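Local coordinates for protein putative pyridoxal phosphate-dependent transferase (Clostridium difficile, PDB 4DQ6) that belongs to the class I and II aminotransferase family of pyridoxal phosphate-dependent transferases and binds pyridoxal-5'-phosphate, its exact role being unassigned, at residues D52-R57 and S277-E282; V77-R82 and A283-G288; S90-Y95 and Y249-D254; L245-V250 and K271-F276. All coordinates share one frame; numbering follows the deposited sequence.

Contact 1. Residues D52-R57 and S277-E282; sequences DSLKNR and SLVATE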
loop_
_atom_site.group_PDB
_atom_site.type_symbol
_atom_site.label_atom_id
_atom_site.label_comp_id
_atom_site.label_asym_id
_atom_site.label_seq_id
_atom_site.Cartn_x
_atom_site.Cartn_y
_atom_site.Cartn_z
ATOM N N ASP A 52 -12.690 1.214 18.355
ATOM C CA ASP A 52 -12.606 2.467 19.055
ATOM C C ASP A 52 -11.320 3.236 18.700
ATOM O O ASP A 52 -11.307 4.455 18.620
ATOM C CB ASP A 52 -12.704 2.246 20.534
ATOM C CG ASP A 52 -13.277 3.464 21.238
ATOM O OD1 ASP A 52 -14.493 3.840 21.023
ATOM O OD2 ASP A 52 -12.526 4.052 22.012
ATOM N N SER A 53 -10.231 2.524 18.418
ATOM C CA SER A 53 -8.991 3.186 17.959
ATOM C C SER A 53 -9.241 3.897 16.611
ATOM O O SER A 53 -8.760 5.025 16.349
ATOM C CB SER A 53 -7.794 2.191 17.796
ATOM O OG SER A 53 -7.791 1.320 16.608
ATOM N N LEU A 54 -9.980 3.218 15.752
ATOM C CA LEU A 54 -10.321 3.799 14.449
ATOM C C LEU A 54 -11.233 5.007 14.645
ATOM O O LEU A 54 -11.035 5.998 13.974
ATOM C CB LEU A 54 -11.006 2.766 13.571
ATOM C CG LEU A 54 -10.199 1.552 13.147
ATOM C CD1 LEU A 54 -11.128 0.544 12.428
ATOM C CD2 LEU A 54 -9.018 1.956 12.244
ATOM N N LYS A 55 -12.184 4.972 15.593
ATOM C CA LYS A 55 -13.052 6.106 15.811
ATOM C C LYS A 55 -12.292 7.288 16.323
ATOM O O LYS A 55 -12.471 8.375 15.809
ATOM C CB LYS A 55 -14.182 5.765 16.792
ATOM C CG LYS A 55 -15.164 4.775 16.236
ATOM C CD LYS A 55 -16.220 4.552 17.320
ATOM C CE LYS A 55 -17.305 3.574 16.925
ATOM N NZ LYS A 55 -18.250 3.362 18.068
ATOM N N ASN A 56 -11.375 7.062 17.260
ATOM C CA ASN A 56 -10.575 8.130 17.818
ATOM C C ASN A 56 -9.721 8.788 16.731
ATOM O O ASN A 56 -9.663 9.995 16.628
ATOM C CB ASN A 56 -9.724 7.608 18.975
ATOM C CG ASN A 56 -8.816 8.656 19.531
ATOM O OD1 ASN A 56 -9.225 9.454 20.362
ATOM N ND2 ASN A 56 -7.577 8.700 19.022
ATOM N N ARG A 57 -9.136 7.950 15.877
ATOM C CA ARG A 57 -8.319 8.517 14.807
ATOM C C ARG A 57 -9.189 9.322 13.802
ATOM O O ARG A 57 -8.806 10.356 13.289
ATOM C CB ARG A 57 -7.532 7.428 14.097
ATOM C CG ARG A 57 -6.547 7.924 13.002
ATOM C CD ARG A 57 -5.518 8.916 13.513
ATOM N NE ARG A 57 -4.718 9.484 12.410
ATOM C CZ ARG A 57 -5.160 10.432 11.596
ATOM N NH1 ARG A 57 -6.418 10.960 11.759
ATOM N NH2 ARG A 57 -4.371 10.924 10.655
ATOM N N SER A 277 -4.470 1.866 9.561
ATOM C CA SER A 277 -3.642 0.747 9.856
ATOM C C SER A 277 -2.716 0.983 11.059
ATOM O O SER A 277 -2.504 0.105 11.910
ATOM C CB SER A 277 -2.812 0.453 8.567
ATOM O OG SER A 277 -1.660 -0.234 8.754
ATOM N N LEU A 278 -2.144 2.183 11.120
ATOM C CA LEU A 278 -1.217 2.508 12.196
ATOM C C LEU A 278 -1.856 2.313 13.557
ATOM O O LEU A 278 -1.312 1.620 14.440
ATOM C CB LEU A 278 -0.778 3.960 12.135
ATOM C CG LEU A 278 0.358 4.279 13.087
ATOM C CD1 LEU A 278 1.683 3.927 12.373
ATOM C CD2 LEU A 278 0.360 5.758 13.473
ATOM N N VAL A 279 -3.020 2.906 13.717
ATOM C CA VAL A 279 -3.661 2.863 15.044
ATOM C C VAL A 279 -4.294 1.521 15.349
ATOM O O VAL A 279 -4.277 1.074 16.499
ATOM C CB VAL A 279 -4.680 4.019 15.278
ATOM C CG1 VAL A 279 -4.045 5.407 15.135
ATOM C CG2 VAL A 279 -5.933 3.809 14.456
ATOM N N ALA A 280 -4.828 0.850 14.322
ATOM C CA ALA A 280 -5.454 -0.473 14.520
ATOM C C ALA A 280 -4.438 -1.530 14.903
ATOM O O ALA A 280 -4.748 -2.440 15.667
ATOM C CB ALA A 280 -6.280 -0.897 13.318
ATOM N N THR A 281 -3.248 -1.492 14.304
ATOM C CA THR A 281 -2.260 -2.501 14.586
ATOM C C THR A 281 -1.804 -2.428 16.047
ATOM O O THR A 281 -1.801 -3.404 16.792
ATOM C CB THR A 281 -1.057 -2.292 13.642
ATOM O OG1 THR A 281 -1.462 -2.509 12.288
ATOM C CG2 THR A 281 0.093 -3.258 13.999
ATOM N N GLU A 282 -1.535 -1.214 16.530
ATOM C CA GLU A 282 -1.076 -1.040 17.887
ATOM C C GLU A 282 -2.200 -1.395 18.868
ATOM O O GLU A 282 -1.977 -2.075 19.863
ATOM C CB GLU A 282 -0.664 0.387 18.080
ATOM C CG GLU A 282 -0.208 0.665 19.486
ATOM C CD GLU A 282 0.466 2.004 19.676
ATOM O OE1 GLU A 282 1.172 2.508 18.769
ATOM O OE2 GLU A 282 0.325 2.524 20.803
#
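V279 points its side chain into the groove between S53 and R57, one turn apart on the facing helix. V279 CG2 touches both of them: it lies 3.6 Å from the backbone atom S53 O, reaches S53 OG at 3.8 Å and meets R57 CB at 4.0 Å. V279 CG1 runs along the aliphatic stem of R57, beside CG and 4.1 Å from R57 CD, and the two side chains cross at about a right angle. The R57 stem is presented this way because CG is anti to the backbone N (chi1 -176°) and the chain then bends at chi2. On the other flank L54 extends CD2 to within 4.1 Å of A280 CB, a purely apolar touch, while S53 OG approaches A280 CA at 3.6 Å. The pair is a near-antiparallel helix packing, in which the axes of the two segments approach to 8.6 Å, their N-to-C directions 147° apart; it sets helix 48-58 against helix 275-287 in this aminotransferase-family chain. No hydrogen bond joins the two segments. S53 OG is bonded within its own helix to I50 O, and R57 NH2 to I62 O. Within the second helix, T281 OG1 and T281 N grip S277 O from opposite faces of its carbonyl plane, and T281 OG1 is also bonded to S247 OG. Beyond this shell, L54 packs on Y63 of the second subunit.

Contact 2. Residues V77-R82 and A283-G288; sequences VNWLYR and ASYNNG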
loop_
_atom_site.group_PDB
_atom_site.type_symbol
_atom_site.label_atom_id
_atom_site.label_comp_id
_atom_site.label_asym_id
_atom_site.label_seq_id
_atom_site.Cartn_x
_atom_site.Cartn_y
_atom_site.Cartn_z
ATOM N N VAL A 77 6.868 -5.952 19.175
ATOM C CA VAL A 77 7.907 -6.622 19.957
ATOM C C VAL A 77 7.283 -7.267 21.188
ATOM O O VAL A 77 7.558 -8.393 21.524
ATOM C CB VAL A 77 9.028 -5.633 20.384
ATOM C CG1 VAL A 77 9.976 -6.276 21.403
ATOM C CG2 VAL A 77 9.771 -5.131 19.143
ATOM N N ASN A 78 6.411 -6.530 21.874
ATOM C CA ASN A 78 5.773 -7.057 23.077
ATOM C C ASN A 78 4.850 -8.203 22.829
ATOM O O ASN A 78 4.838 -9.160 23.572
ATOM C CB ASN A 78 5.056 -5.911 23.802
ATOM C CG ASN A 78 6.045 -4.898 24.350
ATOM O OD1 ASN A 78 7.260 -5.220 24.534
ATOM N ND2 ASN A 78 5.584 -3.672 24.603
ATOM N N TRP A 79 4.076 -8.145 21.748
ATOM C CA TRP A 79 3.279 -9.327 21.315
ATOM C C TRP A 79 4.092 -10.562 21.080
ATOM O O TRP A 79 3.802 -11.643 21.562
ATOM C CB TRP A 79 2.551 -8.960 20.033
ATOM C CG TRP A 79 1.555 -9.991 19.610
ATOM C CD1 TRP A 79 1.657 -10.906 18.566
ATOM C CD2 TRP A 79 0.184 -10.137 20.104
ATOM N NE1 TRP A 79 0.511 -11.636 18.456
ATOM C CE2 TRP A 79 -0.428 -11.189 19.342
ATOM C CE3 TRP A 79 -0.563 -9.528 21.123
ATOM C CZ2 TRP A 79 -1.746 -11.609 19.582
ATOM C CZ3 TRP A 79 -1.879 -9.913 21.311
ATOM C CH2 TRP A 79 -2.442 -10.965 20.577
ATOM N N LEU A 80 5.164 -10.440 20.308
ATOM C CA LEU A 80 5.913 -11.616 19.967
ATOM C C LEU A 80 6.548 -12.243 21.221
ATOM O O LEU A 80 6.663 -13.472 21.305
ATOM C CB LEU A 80 7.003 -11.273 18.951
ATOM C CG LEU A 80 6.547 -10.832 17.562
ATOM C CD1 LEU A 80 7.711 -10.581 16.571
ATOM C CD2 LEU A 80 5.488 -11.686 16.976
ATOM N N TYR A 81 7.005 -11.425 22.161
ATOM C CA TYR A 81 7.467 -12.008 23.403
ATOM C C TYR A 81 6.363 -12.642 24.260
ATOM O O TYR A 81 6.508 -13.769 24.691
ATOM C CB TYR A 81 8.299 -11.029 24.256
ATOM C CG TYR A 81 8.905 -11.773 25.412
ATOM C CD1 TYR A 81 9.959 -12.636 25.218
ATOM C CD2 TYR A 81 8.367 -11.674 26.672
ATOM C CE1 TYR A 81 10.488 -13.360 26.261
ATOM C CE2 TYR A 81 8.891 -12.391 27.719
ATOM C CZ TYR A 81 9.947 -13.227 27.506
ATOM O OH TYR A 81 10.446 -13.947 28.553
ATOM N N ARG A 82 5.256 -11.930 24.447
ATOM C CA ARG A 82 4.172 -12.397 25.328
ATOM C C ARG A 82 3.560 -13.676 24.814
ATOM O O ARG A 82 3.269 -14.587 25.561
ATOM C CB ARG A 82 2.971 -11.449 25.290
ATOM C CG ARG A 82 3.150 -10.020 25.708
ATOM C CD ARG A 82 1.936 -9.596 26.511
ATOM N NE ARG A 82 0.677 -9.374 25.796
ATOM C CZ ARG A 82 0.477 -8.467 24.846
ATOM N NH1 ARG A 82 1.471 -7.738 24.390
ATOM N NH2 ARG A 82 -0.717 -8.315 24.332
ATOM N N ALA A 283 -3.427 -1.006 18.518
ATOM C CA ALA A 283 -4.566 -1.339 19.368
ATOM C C ALA A 283 -4.833 -2.853 19.453
ATOM O O ALA A 283 -5.184 -3.343 20.507
ATOM C CB ALA A 283 -5.832 -0.630 18.881
ATOM N N SER A 284 -4.751 -3.530 18.304
ATOM C CA SER A 284 -4.979 -4.977 18.258
ATOM C C SER A 284 -3.975 -5.706 19.157
ATOM O O SER A 284 -4.356 -6.569 19.980
ATOM C CB SER A 284 -4.944 -5.515 16.825
ATOM O OG SER A 284 -3.667 -5.562 16.221
ATOM N N TYR A 285 -2.704 -5.352 19.068
ATOM C CA TYR A 285 -1.711 -6.101 19.833
ATOM C C TYR A 285 -1.727 -5.703 21.305
ATOM O O TYR A 285 -1.642 -6.566 22.195
ATOM C CB TYR A 285 -0.329 -5.946 19.226
ATOM C CG TYR A 285 -0.105 -6.737 17.944
ATOM C CD1 TYR A 285 -0.630 -7.998 17.778
ATOM C CD2 TYR A 285 0.665 -6.216 16.952
ATOM C CE1 TYR A 285 -0.431 -8.711 16.638
ATOM C CE2 TYR A 285 0.915 -6.969 15.803
ATOM C CZ TYR A 285 0.431 -8.213 15.706
ATOM O OH TYR A 285 0.664 -8.917 14.538
ATOM N N ASN A 286 -1.893 -4.419 21.569
ATOM C CA ASN A 286 -1.913 -3.958 22.949
ATOM C C ASN A 286 -3.181 -4.325 23.715
ATOM O O ASN A 286 -3.085 -4.620 24.911
ATOM C CB ASN A 286 -1.672 -2.463 23.096
ATOM C CG ASN A 286 -0.206 -2.073 22.844
ATOM O OD1 ASN A 286 0.661 -2.902 22.881
ATOM N ND2 ASN A 286 0.044 -0.792 22.664
ATOM N N ASN A 287 -4.331 -4.350 23.042
ATOM C CA ASN A 287 -5.641 -4.503 23.763
ATOM C C ASN A 287 -6.475 -5.670 23.295
ATOM O O ASN A 287 -7.471 -5.973 23.903
ATOM C CB ASN A 287 -6.438 -3.253 23.572
ATOM C CG ASN A 287 -5.766 -2.073 24.177
ATOM O OD1 ASN A 287 -5.442 -1.100 23.469
ATOM N ND2 ASN A 287 -5.422 -2.183 25.424
ATOM N N GLY A 288 -6.096 -6.330 22.215
ATOM C CA GLY A 288 -6.937 -7.341 21.565
ATOM C C GLY A 288 -6.842 -8.759 22.070
ATOM O O GLY A 288 -7.555 -9.633 21.568
HETATM O O HOH W 1 3.214 -2.431 23.964
HETATM O O HOH W 2 1.541 -5.572 22.491
#
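Y285 O, near the C-terminal end of helix 275-287, accepts a hydrogen bond from R82 NH2 at 2.9 Å. The bond is nearly straight, 164° at the hydrogen, and the oxygen lies in the guanidinium plane at its edge. R82 NH2 also forms a salt bridge with E289, while R82 NH1 donates to a water that in turn donates to N286 OD1. A second water links N78 ND2 to that same N286 OD1, so two water bridges converge on one amide oxygen.

Next to these polar groups the aromatic side chains meet, packing helix 70-84 against the C-terminal part of helix 275-287 with segment axes 9.6 Å apart. W79 reaches across with CG anti to its backbone N (chi1 -171°), which brings Y285 CD1 over one face of the indole, 3.3 Å from W79 CD2. The five-membered ring of W79 and the Y285 ring are inclined at 35°, neither stacked nor edge-to-face, and W79 CB forms a CH-pi contact over the Y285 ring face, 4.3 Å from its centroid. With W79 NE1 bonded to D208 and Y285 OH to the Y249 hydroxyl, the orientation of the touching rings is probably restrained, and the E289 carboxylate would help hold the guanidinium charge beside the carbonyl.

Contact 3. Residues S90-Y95 and Y249-D254; sequences SEWLIY and YVVLPD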
loop_
_atom_site.group_PDB
_atom_site.type_symbol
_atom_site.label_atom_id
_atom_site.label_comp_id
_atom_site.label_asym_id
_atom_site.label_seq_id
_atom_site.Cartn_x
_atom_site.Cartn_y
_atom_site.Cartn_z
ATOM N N SER A 90 13.196 -4.130 17.972
ATOM C CA SER A 90 12.381 -3.242 17.135
ATOM C C SER A 90 13.129 -2.845 15.872
ATOM O O SER A 90 12.542 -2.670 14.813
ATOM C CB SER A 90 11.966 -1.990 17.890
ATOM O OG SER A 90 13.083 -1.237 18.375
ATOM N N GLU A 91 14.457 -2.788 15.975
ATOM C CA GLU A 91 15.290 -2.451 14.820
ATOM C C GLU A 91 15.253 -3.472 13.687
ATOM O O GLU A 91 15.696 -3.160 12.596
ATOM C CB GLU A 91 16.761 -2.278 15.254
ATOM C CG GLU A 91 16.982 -1.080 16.163
ATOM C CD GLU A 91 16.786 -1.321 17.645
ATOM O OE1 GLU A 91 16.297 -2.379 18.108
ATOM O OE2 GLU A 91 17.180 -0.365 18.396
ATOM N N TRP A 92 14.770 -4.673 13.952
ATOM C CA TRP A 92 14.643 -5.694 12.939
ATOM C C TRP A 92 13.418 -5.579 12.081
ATOM O O TRP A 92 13.300 -6.337 11.076
ATOM C CB TRP A 92 14.641 -7.044 13.554
ATOM C CG TRP A 92 15.857 -7.405 14.361
ATOM C CD1 TRP A 92 17.056 -6.743 14.410
ATOM C CD2 TRP A 92 16.005 -8.577 15.216
ATOM N NE1 TRP A 92 17.946 -7.409 15.221
ATOM C CE2 TRP A 92 17.371 -8.523 15.738
ATOM C CE3 TRP A 92 15.199 -9.663 15.543
ATOM C CZ2 TRP A 92 17.864 -9.520 16.618
ATOM C CZ3 TRP A 92 15.716 -10.648 16.414
ATOM C CH2 TRP A 92 17.002 -10.565 16.931
ATOM N N LEU A 93 12.473 -4.664 12.387
ATOM C CA LEU A 93 11.175 -4.666 11.758
ATOM C C LEU A 93 11.094 -3.737 10.579
ATOM O O LEU A 93 11.475 -2.581 10.684
ATOM C CB LEU A 93 10.106 -4.253 12.776
ATOM C CG LEU A 93 9.801 -5.237 13.890
ATOM C CD1 LEU A 93 9.052 -4.640 15.086
ATOM C CD2 LEU A 93 9.093 -6.446 13.297
ATOM N N ILE A 94 10.545 -4.270 9.469
ATOM C CA ILE A 94 10.172 -3.467 8.305
ATOM C C ILE A 94 8.660 -3.569 8.052
ATOM O O ILE A 94 8.098 -4.671 8.052
ATOM C CB ILE A 94 10.956 -3.868 7.023
ATOM C CG1 ILE A 94 12.404 -3.533 7.305
ATOM C CG2 ILE A 94 10.413 -3.172 5.773
ATOM C CD1 ILE A 94 13.284 -3.838 6.101
ATOM N N TYR A 95 8.014 -2.404 7.852
ATOM C CA TYR A 95 6.596 -2.332 7.457
ATOM C C TYR A 95 6.420 -2.846 6.030
ATOM O O TYR A 95 7.194 -2.465 5.140
ATOM C CB TYR A 95 6.147 -0.872 7.479
ATOM C CG TYR A 95 4.863 -0.619 6.724
ATOM C CD1 TYR A 95 3.600 -0.964 7.286
ATOM C CD2 TYR A 95 4.865 -0.078 5.451
ATOM C CE1 TYR A 95 2.434 -0.813 6.566
ATOM C CE2 TYR A 95 3.685 0.060 4.725
ATOM C CZ TYR A 95 2.481 -0.291 5.279
ATOM O OH TYR A 95 1.300 -0.112 4.541
ATOM N N TYR A 249 4.380 -6.896 8.786
ATOM C CA TYR A 249 5.761 -6.598 9.124
ATOM C C TYR A 249 6.648 -7.785 8.780
ATOM O O TYR A 249 6.173 -8.917 8.712
ATOM C CB TYR A 249 5.911 -6.138 10.588
ATOM C CG TYR A 249 5.332 -7.087 11.602
ATOM C CD1 TYR A 249 3.986 -6.947 11.981
ATOM C CD2 TYR A 249 6.081 -8.119 12.211
ATOM C CE1 TYR A 249 3.400 -7.757 12.913
ATOM C CE2 TYR A 249 5.469 -8.946 13.171
ATOM C CZ TYR A 249 4.126 -8.767 13.482
ATOM O OH TYR A 249 3.560 -9.604 14.424
ATOM N N VAL A 250 7.934 -7.490 8.579
ATOM C CA VAL A 250 8.950 -8.451 8.351
ATOM C C VAL A 250 9.974 -8.302 9.447
ATOM O O VAL A 250 10.371 -7.178 9.809
ATOM C CB VAL A 250 9.546 -8.139 6.977
ATOM C CG1 VAL A 250 10.428 -9.319 6.543
ATOM C CG2 VAL A 250 8.502 -7.923 5.901
ATOM N N VAL A 251 10.506 -9.442 9.877
ATOM C CA VAL A 251 11.487 -9.465 10.955
ATOM C C VAL A 251 12.796 -9.911 10.287
ATOM O O VAL A 251 12.910 -11.105 9.841
ATOM C CB VAL A 251 11.148 -10.421 12.104
ATOM C CG1 VAL A 251 12.248 -10.351 13.147
ATOM C CG2 VAL A 251 9.762 -10.086 12.672
ATOM N N LEU A 252 13.804 -9.033 10.261
ATOM C CA LEU A 252 15.087 -9.361 9.593
ATOM C C LEU A 252 16.252 -9.121 10.593
ATOM O O LEU A 252 16.772 -8.027 10.730
ATOM C CB LEU A 252 15.226 -8.550 8.324
ATOM C CG LEU A 252 14.073 -8.469 7.363
ATOM C CD1 LEU A 252 13.280 -7.163 7.572
ATOM C CD2 LEU A 252 14.581 -8.583 5.936
ATOM N N PRO A 253 16.651 -10.196 11.286
ATOM C CA PRO A 253 17.743 -10.100 12.276
ATOM C C PRO A 253 19.115 -9.847 11.669
ATOM O O PRO A 253 20.007 -9.412 12.382
ATOM C CB PRO A 253 17.690 -11.469 12.978
ATOM C CG PRO A 253 16.300 -11.956 12.753
ATOM C CD PRO A 253 15.982 -11.509 11.354
ATOM N N ASP A 254 19.294 -10.140 10.395
ATOM C CA ASP A 254 20.569 -9.871 9.720
ATOM C C ASP A 254 20.510 -8.489 9.077
ATOM O O ASP A 254 19.670 -8.209 8.225
ATOM C CB ASP A 254 20.854 -10.985 8.715
ATOM C CG ASP A 254 22.188 -10.813 8.012
ATOM O OD1 ASP A 254 22.583 -9.703 7.701
ATOM O OD2 ASP A 254 22.878 -11.812 7.764
#
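W92 lays one face of its indole over P253, whose CA stands 3.7 Å from the centroid of the five-membered ring of W92 and only 8° off the ring normal, a centred CH-pi contact. The indole is placed there by a first torsion that sets W92 CG beside the backbone N and anti to the carbonyl carbon (chi1 -59°). The two side chains cross at about a right angle, and P253 CG continues the cover at 3.8 Å from W92 CE3. V251 comes to the same ring differently: its CG1 lies at the edge, near the indole plane.

On the sheet face that carries L93, V251 and Y249, the leucine lies side by side with both partners, pointing the same way. L93 CD2 reaches Y249 CD2 at 3.6 Å and V251 CG2 at 3.8 Å. The opposite face has I94 and V250, covered by helix 255-267, and there I94 CD1 meets L252 CD1 at 3.6 Å.

Backbone bonds set the register. I94 and V250 are joined by two, N to O each way, and L252 N adds one to W92 O. The arrangement is an antiparallel edge pairing: strand 93-96 is outermost in this chain beside strand 248-251, within the mixed seven-stranded sheet typical of the large domain of fold-type I pyridoxal phosphate enzymes.

Contact 4. Residues L245-V250 and K271-F276; sequences LQSSYV and KRNNCF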
loop_
_atom_site.group_PDB
_atom_site.type_symbol
_atom_site.label_atom_id
_atom_site.label_comp_id
_atom_site.label_asym_id
_atom_site.label_seq_id
_atom_site.Cartn_x
_atom_site.Cartn_y
_atom_site.Cartn_z
ATOM N N LEU A 245 -7.371 -3.050 6.245
ATOM C CA LEU A 245 -6.569 -1.913 6.694
ATOM C C LEU A 245 -5.146 -1.962 6.166
ATOM O O LEU A 245 -4.518 -0.926 6.104
ATOM C CB LEU A 245 -6.580 -1.758 8.222
ATOM C CG LEU A 245 -7.963 -1.730 8.863
ATOM C CD1 LEU A 245 -7.912 -1.491 10.372
ATOM C CD2 LEU A 245 -8.774 -0.639 8.208
ATOM N N GLN A 246 -4.663 -3.142 5.745
ATOM C CA GLN A 246 -3.318 -3.362 5.140
ATOM C C GLN A 246 -2.168 -3.022 6.081
ATOM O O GLN A 246 -1.863 -1.824 6.382
ATOM C CB GLN A 246 -3.197 -2.607 3.822
ATOM C CG GLN A 246 -4.370 -2.874 2.924
ATOM C CD GLN A 246 -4.303 -2.211 1.560
ATOM O OE1 GLN A 246 -3.736 -1.123 1.394
ATOM N NE2 GLN A 246 -4.926 -2.847 0.591
ATOM N N SER A 247 -1.739 -4.016 6.785
ATOM C CA SER A 247 -0.605 -3.859 7.688
ATOM C C SER A 247 0.062 -5.174 7.832
ATOM O O SER A 247 -0.589 -6.171 8.131
ATOM C CB SER A 247 -1.152 -3.462 9.065
ATOM O OG SER A 247 -0.162 -3.450 10.113
ATOM N N SER A 248 1.400 -5.220 7.696
ATOM C CA SER A 248 2.137 -6.413 8.002
ATOM C C SER A 248 3.567 -5.962 8.329
ATOM O O SER A 248 3.931 -4.786 8.210
ATOM C CB SER A 248 2.109 -7.391 6.872
ATOM O OG SER A 248 2.944 -6.966 5.829
ATOM N N TYR A 249 4.380 -6.896 8.786
ATOM C CA TYR A 249 5.761 -6.598 9.124
ATOM C C TYR A 249 6.648 -7.785 8.780
ATOM O O TYR A 249 6.173 -8.917 8.712
ATOM C CB TYR A 249 5.911 -6.138 10.588
ATOM C CG TYR A 249 5.332 -7.087 11.602
ATOM C CD1 TYR A 249 3.986 -6.947 11.981
ATOM C CD2 TYR A 249 6.081 -8.119 12.211
ATOM C CE1 TYR A 249 3.400 -7.757 12.913
ATOM C CE2 TYR A 249 5.469 -8.946 13.171
ATOM C CZ TYR A 249 4.126 -8.767 13.482
ATOM O OH TYR A 249 3.560 -9.604 14.424
ATOM N N VAL A 250 7.934 -7.490 8.579
ATOM C CA VAL A 250 8.950 -8.451 8.351
ATOM C C VAL A 250 9.974 -8.302 9.447
ATOM O O VAL A 250 10.371 -7.178 9.809
ATOM C CB VAL A 250 9.546 -8.139 6.977
ATOM C CG1 VAL A 250 10.428 -9.319 6.543
ATOM C CG2 VAL A 250 8.502 -7.923 5.901
ATOM N N LYS A 271 6.516 3.021 2.182
ATOM C CA LYS A 271 7.212 3.198 3.436
ATOM C C LYS A 271 6.278 3.441 4.597
ATOM O O LYS A 271 6.603 3.046 5.701
ATOM C CB LYS A 271 8.172 4.376 3.396
ATOM C CG LYS A 271 9.164 4.283 2.272
ATOM C CD LYS A 271 10.147 3.111 2.408
ATOM C CE LYS A 271 11.378 3.401 3.206
ATOM N NZ LYS A 271 12.349 2.248 3.141
ATOM N N ARG A 272 5.144 4.120 4.347
ATOM C CA ARG A 272 4.272 4.545 5.468
ATOM C C ARG A 272 3.036 3.679 5.617
ATOM O O ARG A 272 2.417 3.277 4.623
ATOM C CB ARG A 272 3.827 6.014 5.273
ATOM C CG ARG A 272 4.916 7.042 5.166
ATOM C CD ARG A 272 4.425 8.480 5.203
ATOM N NE ARG A 272 5.549 9.385 5.198
ATOM C CZ ARG A 272 6.298 9.691 6.255
ATOM N NH1 ARG A 272 6.053 9.192 7.457
ATOM N NH2 ARG A 272 7.330 10.487 6.088
ATOM N N ASN A 273 2.588 3.474 6.875
ATOM C CA ASN A 273 1.260 2.948 7.160
ATOM C C ASN A 273 0.255 4.005 6.722
ATOM O O ASN A 273 0.548 5.201 6.782
ATOM C CB ASN A 273 1.046 2.756 8.666
ATOM C CG ASN A 273 1.795 1.571 9.247
ATOM O OD1 ASN A 273 3.018 1.610 9.398
ATOM N ND2 ASN A 273 1.063 0.521 9.588
ATOM N N ASN A 274 -0.919 3.569 6.273
ATOM C CA ASN A 274 -2.060 4.510 6.214
ATOM C C ASN A 274 -2.470 4.804 7.646
ATOM O O ASN A 274 -2.124 4.135 8.588
ATOM C CB ASN A 274 -3.212 4.004 5.327
ATOM C CG ASN A 274 -3.970 2.839 5.950
ATOM O OD1 ASN A 274 -4.645 3.058 6.966
ATOM N ND2 ASN A 274 -3.914 1.638 5.354
ATOM N N CYS A 275 -3.168 5.893 7.795
ATOM C CA CYS A 275 -3.376 6.392 9.149
ATOM C C CYS A 275 -4.185 5.439 9.997
ATOM O O CYS A 275 -4.087 5.493 11.239
ATOM C CB CYS A 275 -3.997 7.762 9.127
ATOM S SG CYS A 275 -5.539 7.949 8.279
ATOM N N PHE A 276 -5.028 4.643 9.363
ATOM C CA PHE A 276 -5.909 3.745 10.113
ATOM C C PHE A 276 -5.212 2.439 10.486
ATOM O O PHE A 276 -5.382 1.908 11.573
ATOM C CB PHE A 276 -7.227 3.559 9.393
ATOM C CG PHE A 276 -8.086 4.788 9.398
ATOM C CD1 PHE A 276 -8.570 5.278 10.617
ATOM C CD2 PHE A 276 -8.471 5.490 8.243
ATOM C CE1 PHE A 276 -9.392 6.391 10.687
ATOM C CE2 PHE A 276 -9.277 6.659 8.312
ATOM C CZ PHE A 276 -9.764 7.083 9.573
HETATM O O HOH W 3 -0.956 0.599 5.754
HETATM O O HOH W 4 -3.048 1.344 2.492
#
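L245 and N274 carry the central bond of this contact: N274 ND2 donates to L245 O at 2.7 Å, with 148° at the hydrogen. The carbonyl oxygen lies near the amide plane of N274, while the donor is tilted 19° from the carbonyl plane. The amide comes within reach because N274 CG sits between its backbone N and carbonyl carbon (chi1 71°), which turns the other end of the group toward the helix start. There N274 OD1 accepts from F276 N in a weak capping bond and also from S277 N, so N274 is the N-cap residue of helix 275-287 and uses both amide atoms at once.

Two waters stitch the same residues further. One accepts from N274 N and donates to Q246 O, at 2.7 Å from that oxygen; the other accepts from N274 ND2 and donates to Q246 OE1. F276, third in buried surface, adds little directly, F276 O lying 4.4 Å from L245 CD1. Its ring meets F276 of the second subunit, and Q246 NE2 bonds R272 O of the second subunit, which places the contact at the dimer interface; the Q246 side chain is about 8 Å from a bound pyridoxal-5'-phosphate. Since one amide both caps the helix and holds the L245 carbonyl, the start of helix 275-287 and the segment leading into strand 248-251 are probably kept in a fixed mutual position.

Helix 275-287 runs through three of the four contacts: contact 4 holds its start, contact 1 its middle and contact 2 its end. The centres of contacts 1 and 4 are 11 Å apart, and those of contacts 1 and 2 are 14 Å apart. Contact 3 is joined to contact 4 by strand 248-251, with Y249 and V250 common to both, and its centre lies 22 Å from that of contact 1. Along the chain the first segments of contacts 1, 2 and 3 come in that order, then strand 248-251, and finally helix 275-287, so contacts 1, 2 and 4 converge on that helix and contact 3 joins them through the strand. Contacts 1 and 4 touch the second subunit, which ties this helix region to the dimer.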